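Local coordinates for protein peroxinectin A (Dictyostelium discoideum, PDB 6ERC) that uses hydrogen peroxide to oxidise phenolic donors, iodide and thiocyanate as a secreted haem peroxidase of the animal peroxidase family, at residues I258-Q263 with C485-F490; T282-N287 with G468-Y473. All blocks are in the same frame, centred on the assembly; numbering follows the deposited sequence.

Interaction 1. Residues I258-Q263 with C485-F490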
loop_
_atom_site.group_PDB
_atom_site.type_symbol
_atom_site.label_atom_id
_atom_site.label_comp_id
_atom_site.label_asym_id
_atom_site.label_seq_id
_atom_site.Cartn_x
_atom_site.Cartn_y
_atom_site.Cartn_z
ATOM N N ILE A 258 17.885 3.069 7.734
ATOM C CA ILE A 258 16.950 2.505 6.764
ATOM C C ILE A 258 15.630 3.266 6.786
ATOM O O ILE A 258 15.048 3.561 5.736
ATOM C CB ILE A 258 16.742 1.003 7.038
ATOM C CG1 ILE A 258 18.056 0.239 6.841
ATOM C CG2 ILE A 258 15.639 0.438 6.147
ATOM C CD1 ILE A 258 18.614 0.285 5.422
ATOM N N ILE A 259 15.130 3.581 7.981
ATOM C CA ILE A 259 13.919 4.388 8.090
ATOM C C ILE A 259 14.099 5.703 7.344
ATOM O O ILE A 259 13.229 6.123 6.573
ATOM C CB ILE A 259 13.563 4.612 9.570
ATOM C CG1 ILE A 259 13.102 3.292 10.188
ATOM C CG2 ILE A 259 12.487 5.679 9.723
ATOM C CD1 ILE A 259 12.979 3.324 11.681
ATOM N N GLU A 260 15.233 6.372 7.563
ATOM C CA GLU A 260 15.527 7.593 6.820
ATOM C C GLU A 260 15.584 7.327 5.322
ATOM O O GLU A 260 15.120 8.145 4.521
ATOM C CB GLU A 260 16.846 8.199 7.302
ATOM C CG GLU A 260 17.374 9.310 6.397
ATOM C CD GLU A 260 18.586 10.017 6.969
ATOM O OE1 GLU A 260 18.847 9.872 8.183
ATOM O OE2 GLU A 260 19.277 10.718 6.200
ATOM N N GLN A 261 16.165 6.195 4.922
ATOM C CA GLN A 261 16.242 5.874 3.501
ATOM C C GLN A 261 14.851 5.689 2.908
ATOM O O GLN A 261 14.572 6.167 1.802
ATOM C CB GLN A 261 17.090 4.619 3.294
ATOM C CG GLN A 261 17.321 4.256 1.837
ATOM C CD GLN A 261 18.052 5.341 1.069
ATOM O OE1 GLN A 261 19.282 5.367 1.027
ATOM N NE2 GLN A 261 17.296 6.242 0.455
ATOM N N ILE A 262 13.963 5.000 3.627
ATOM C CA ILE A 262 12.591 4.834 3.152
ATOM C C ILE A 262 11.908 6.192 3.045
ATOM O O ILE A 262 11.284 6.516 2.027
ATOM C CB ILE A 262 11.812 3.880 4.076
ATOM C CG1 ILE A 262 12.422 2.474 4.032
ATOM C CG2 ILE A 262 10.337 3.824 3.670
ATOM C CD1 ILE A 262 11.935 1.552 5.134
ATOM N N GLN A 263 12.021 7.007 4.093
ATOM C CA GLN A 263 11.355 8.304 4.094
ATOM C C GLN A 263 11.845 9.185 2.951
ATOM O O GLN A 263 11.038 9.818 2.259
ATOM C CB GLN A 263 11.573 8.994 5.440
ATOM C CG GLN A 263 10.831 8.339 6.589
ATOM C CD GLN A 263 11.020 9.072 7.898
ATOM O OE1 GLN A 263 11.855 9.972 8.012
ATOM N NE2 GLN A 263 10.233 8.699 8.897
ATOM N N CYS A 485 25.024 7.722 8.307
ATOM C CA CYS A 485 24.264 6.944 7.343
ATOM C C CYS A 485 24.753 7.248 5.927
ATOM O O CYS A 485 25.608 8.109 5.703
ATOM C CB CYS A 485 22.769 7.230 7.475
ATOM S SG CYS A 485 22.043 6.894 9.100
ATOM N N GLU A 486 24.198 6.529 4.956
ATOM C CA GLU A 486 24.550 6.667 3.546
ATOM C C GLU A 486 23.291 6.783 2.698
ATOM O O GLU A 486 23.117 6.100 1.687
ATOM C CB GLU A 486 25.398 5.484 3.093
ATOM C CG GLU A 486 26.567 5.178 4.008
ATOM C CD GLU A 486 27.335 3.954 3.565
ATOM O OE1 GLU A 486 26.951 3.354 2.538
ATOM O OE2 GLU A 486 28.320 3.591 4.243
ATOM N N THR A 487 22.387 7.668 3.108
ATOM C CA THR A 487 21.099 7.791 2.443
ATOM C C THR A 487 21.275 8.436 1.075
ATOM O O THR A 487 21.769 9.563 0.968
ATOM C CB THR A 487 20.143 8.609 3.307
ATOM O OG1 THR A 487 20.064 8.019 4.610
ATOM C CG2 THR A 487 18.762 8.636 2.690
ATOM N N THR A 488 20.861 7.722 0.029
ATOM C CA THR A 488 20.984 8.209 -1.338
ATOM C C THR A 488 19.672 8.005 -2.089
ATOM O O THR A 488 18.633 7.746 -1.471
ATOM C CB THR A 488 22.134 7.492 -2.050
ATOM O OG1 THR A 488 22.306 8.031 -3.365
ATOM C CG2 THR A 488 21.865 5.994 -2.141
ATOM N N THR A 489 19.705 8.120 -3.414
ATOM C CA THR A 489 18.519 7.875 -4.219
ATOM C C THR A 489 18.248 6.378 -4.336
ATOM O O THR A 489 19.130 5.538 -4.139
ATOM C CB THR A 489 18.666 8.478 -5.618
ATOM O OG1 THR A 489 19.793 7.893 -6.284
ATOM C CG2 THR A 489 18.842 9.985 -5.539
ATOM N N PHE A 490 16.998 6.053 -4.667
ATOM C CA PHE A 490 16.598 4.655 -4.790
ATOM C C PHE A 490 17.476 3.919 -5.797
ATOM O O PHE A 490 17.876 2.772 -5.564
ATOM C CB PHE A 490 15.123 4.586 -5.196
ATOM C CG PHE A 490 14.520 3.205 -5.138
ATOM C CD1 PHE A 490 15.085 2.195 -4.375
ATOM C CD2 PHE A 490 13.372 2.922 -5.857
ATOM C CE1 PHE A 490 14.515 0.936 -4.335
ATOM C CE2 PHE A 490 12.802 1.666 -5.817
ATOM C CZ PHE A 490 13.375 0.673 -5.056
#
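Gln261 pairs its side-chain amide with both backbone groups of Thr488. This double hydrogen bond ties helix 247-275 of the animal haem peroxidase fold to the loop before helix 490-497. Gln261 OE1 accepts from the backbone N of Thr488 at 3.0 Å, in the carbonyl plane and on a lone pair. Gln261 NE2 gives to Thr488 O at 2.8 Å, and that acceptor lies close to the amide plane. Two bonds to one residue fix the flip of the amide and satisfy both polar ends of a buried side chain. The bend at chi2 (61°) turns the amide toward the loop. This is the tight half: both bonds are fairly straight (160° and 156°), and Val493 and Arg496 of helix 490-497 also pack on Gln261.

The other half is looser and partly exposed. Glu260 is extended and crosses Thr487 obliquely. Thr487 OG1 makes a weak hydrogen bond to Glu260 OE2 at 3.2 Å, and Glu260 OE1 has another weak one from Asn482. At the start of the loop, the Cys257-Cys485 disulfide adds a covalent link to the same helix. Glu486 forms salt bridges with Arg233 and Lys237 of helix 218-241. Thr489 then takes the N-cap position of the next helix. Between the two halves sits the methyl of Thr487: CG2 lies 3.6 Å from Gln261 NE2.

Interaction 2. Residues T282-N287 with G468-Y473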
loop_
_atom_site.group_PDB
_atom_site.type_symbol
_atom_site.label_atom_id
_atom_site.label_comp_id
_atom_site.label_asym_id
_atom_site.label_seq_id
_atom_site.Cartn_x
_atom_site.Cartn_y
_atom_site.Cartn_z
ATOM N N THR A 282 9.023 21.701 6.983
ATOM C CA THR A 282 8.946 22.929 7.768
ATOM C C THR A 282 9.089 22.687 9.268
ATOM O O THR A 282 8.771 23.583 10.060
ATOM C CB THR A 282 7.626 23.657 7.501
ATOM O OG1 THR A 282 6.530 22.803 7.852
ATOM C CG2 THR A 282 7.517 24.054 6.039
ATOM N N GLY A 283 9.549 21.512 9.682
ATOM C CA GLY A 283 9.785 21.241 11.083
ATOM C C GLY A 283 8.674 20.417 11.713
ATOM O O GLY A 283 7.536 20.365 11.234
ATOM N N TYR A 284 9.019 19.764 12.820
ATOM C CA TYR A 284 8.063 18.930 13.535
ATOM C C TYR A 284 7.035 19.793 14.251
ATOM O O TYR A 284 7.384 20.771 14.919
ATOM C CB TYR A 284 8.792 18.037 14.536
ATOM C CG TYR A 284 7.879 17.325 15.510
ATOM C CD1 TYR A 284 7.001 16.340 15.078
ATOM C CD2 TYR A 284 7.906 17.630 16.864
ATOM C CE1 TYR A 284 6.169 15.685 15.969
ATOM C CE2 TYR A 284 7.081 16.981 17.761
ATOM C CZ TYR A 284 6.215 16.011 17.310
ATOM O OH TYR A 284 5.392 15.363 18.203
ATOM N N ASP A 285 5.764 19.427 14.110
ATOM C CA ASP A 285 4.657 20.115 14.766
ATOM C C ASP A 285 4.002 19.131 15.727
ATOM O O ASP A 285 3.389 18.149 15.294
ATOM C CB ASP A 285 3.657 20.634 13.735
ATOM C CG ASP A 285 2.674 21.630 14.319
ATOM O OD1 ASP A 285 2.279 21.474 15.494
ATOM O OD2 ASP A 285 2.293 22.573 13.594
ATOM N N ALA A 286 4.135 19.389 17.030
ATOM C CA ALA A 286 3.574 18.493 18.034
ATOM C C ALA A 286 2.052 18.492 18.048
ATOM O O ALA A 286 1.459 17.627 18.701
ATOM C CB ALA A 286 4.088 18.871 19.423
ATOM N N ASN A 287 1.409 19.435 17.362
ATOM C CA ASN A 287 -0.043 19.487 17.300
ATOM C C ASN A 287 -0.616 18.766 16.086
ATOM O O ASN A 287 -1.843 18.661 15.974
ATOM C CB ASN A 287 -0.512 20.942 17.288
ATOM C CG ASN A 287 -0.050 21.709 18.507
ATOM O OD1 ASN A 287 0.013 21.162 19.609
ATOM N ND2 ASN A 287 0.284 22.981 18.316
ATOM N N GLY A 468 3.846 15.508 11.651
ATOM C CA GLY A 468 3.520 14.931 12.937
ATOM C C GLY A 468 4.492 13.892 13.441
ATOM O O GLY A 468 4.257 13.295 14.495
ATOM N N ASP A 469 5.586 13.660 12.720
ATOM C CA ASP A 469 6.570 12.652 13.089
ATOM C C ASP A 469 7.704 13.314 13.865
ATOM O O ASP A 469 8.417 14.172 13.329
ATOM C CB ASP A 469 7.103 11.941 11.846
ATOM C CG ASP A 469 7.951 10.732 12.182
ATOM O OD1 ASP A 469 8.284 10.541 13.370
ATOM O OD2 ASP A 469 8.281 9.965 11.256
ATOM N N ARG A 470 7.864 12.914 15.130
ATOM C CA ARG A 470 8.909 13.482 15.974
ATOM C C ARG A 470 10.289 12.965 15.582
ATOM O O ARG A 470 11.294 13.642 15.821
ATOM C CB ARG A 470 8.612 13.169 17.444
ATOM C CG ARG A 470 9.564 13.820 18.439
ATOM C CD ARG A 470 9.048 13.699 19.871
ATOM N NE ARG A 470 9.007 12.315 20.342
ATOM C CZ ARG A 470 9.959 11.722 21.060
ATOM N NH1 ARG A 470 11.055 12.378 21.410
ATOM N NH2 ARG A 470 9.814 10.458 21.432
ATOM N N PHE A 471 10.355 11.780 14.975
ATOM C CA PHE A 471 11.609 11.178 14.548
ATOM C C PHE A 471 11.876 11.375 13.057
ATOM O O PHE A 471 12.649 10.612 12.466
ATOM C CB PHE A 471 11.612 9.684 14.881
ATOM C CG PHE A 471 11.660 9.380 16.355
ATOM C CD1 PHE A 471 10.524 9.497 17.139
ATOM C CD2 PHE A 471 12.838 8.953 16.951
ATOM C CE1 PHE A 471 10.565 9.209 18.491
ATOM C CE2 PHE A 471 12.882 8.663 18.301
ATOM C CZ PHE A 471 11.745 8.790 19.071
ATOM N N TRP A 472 11.249 12.373 12.433
ATOM C CA TRP A 472 11.469 12.607 11.013
ATOM C C TRP A 472 12.934 12.944 10.761
ATOM O O TRP A 472 13.544 13.727 11.493
ATOM C CB TRP A 472 10.567 13.734 10.508
ATOM C CG TRP A 472 10.628 13.890 9.022
ATOM C CD1 TRP A 472 11.259 14.877 8.323
ATOM C CD2 TRP A 472 10.050 13.015 8.048
ATOM N NE1 TRP A 472 11.105 14.673 6.971
ATOM C CE2 TRP A 472 10.368 13.533 6.778
ATOM C CE3 TRP A 472 9.292 11.842 8.129
ATOM C CZ2 TRP A 472 9.950 12.925 5.599
ATOM C CZ3 TRP A 472 8.880 11.239 6.958
ATOM C CH2 TRP A 472 9.211 11.779 5.711
ATOM N N TYR A 473 13.501 12.348 9.707
ATOM C CA TYR A 473 14.947 12.404 9.521
ATOM C C TYR A 473 15.446 13.831 9.328
ATOM O O TYR A 473 16.585 14.140 9.692
ATOM C CB TYR A 473 15.362 11.527 8.338
ATOM C CG TYR A 473 15.087 12.110 6.968
ATOM C CD1 TYR A 473 13.861 11.925 6.340
ATOM C CD2 TYR A 473 16.066 12.821 6.288
ATOM C CE1 TYR A 473 13.614 12.449 5.080
ATOM C CE2 TYR A 473 15.829 13.347 5.031
ATOM C CZ TYR A 473 14.605 13.160 4.432
ATOM O OH TYR A 473 14.373 13.686 3.180
HETATM O O HOH W 1 4.520 13.142 17.331
#
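Tyr284 lays its ring against the backbone of Gly468, Asp469 and Arg470. CB lies 4.1 Å from Asp469 O, and with CG anti to the backbone N (chi1 169°) the ring is carried across to the 468-470 backbone. Further out, CD1 comes within 3.1 Å of the same Asp469 O, which approaches obliquely. CE1 is 3.4 Å from Gly468 O, at the ring edge. One face is covered by Arg470 CA in a CH-pi contact, 3.7 Å from the ring centroid and 21° off the normal. Asp469 to Trp472 form a type I beta turn, and within it Asp469 OD1 accepts from Phe471 N to make an Asx turn. The opposite face of the tyrosine has Ala286 N over its rim. Near the tip, Tyr284 CZ meets Arg470 CB at 3.7 Å. The guanidinium of Arg470 leads away to Glu3 and Gly11. A water sits unusually close to Tyr284 OH, which makes that link doubtful; it appears to donate to Gly468 O at 2.9 Å. With an alanine here, Arg470 CA and CB would probably lose the ring that covers them. Backbone hydrogen bonds between Asp285 and Ala467, at the end of helix 452-467, run beside the ring.

Interactions 1 and 2 have centres about 18 Å apart and meet through helix 247-275 and the 468-473 loop. Gln263 joins them. Its OE1 lies 3.2 Å from Trp472 CE3 and takes a weak hydrogen bond from Tyr473 N. Its NE2 makes a weak hydrogen bond to Asp469 OD2 at 3.3 Å and also bonds Ile150 O, between sodium-site residues Tyr149 and Asp151. Glu260 CG also packs on Tyr473 CB at 3.6 Å. In sequence, both segments of interaction 2 fall between those of interaction 1. Neither contact belongs to the haem pocket or a metal site. The Asp469 side chain is about 9 Å from the bound sodium ion and touches Tyr149.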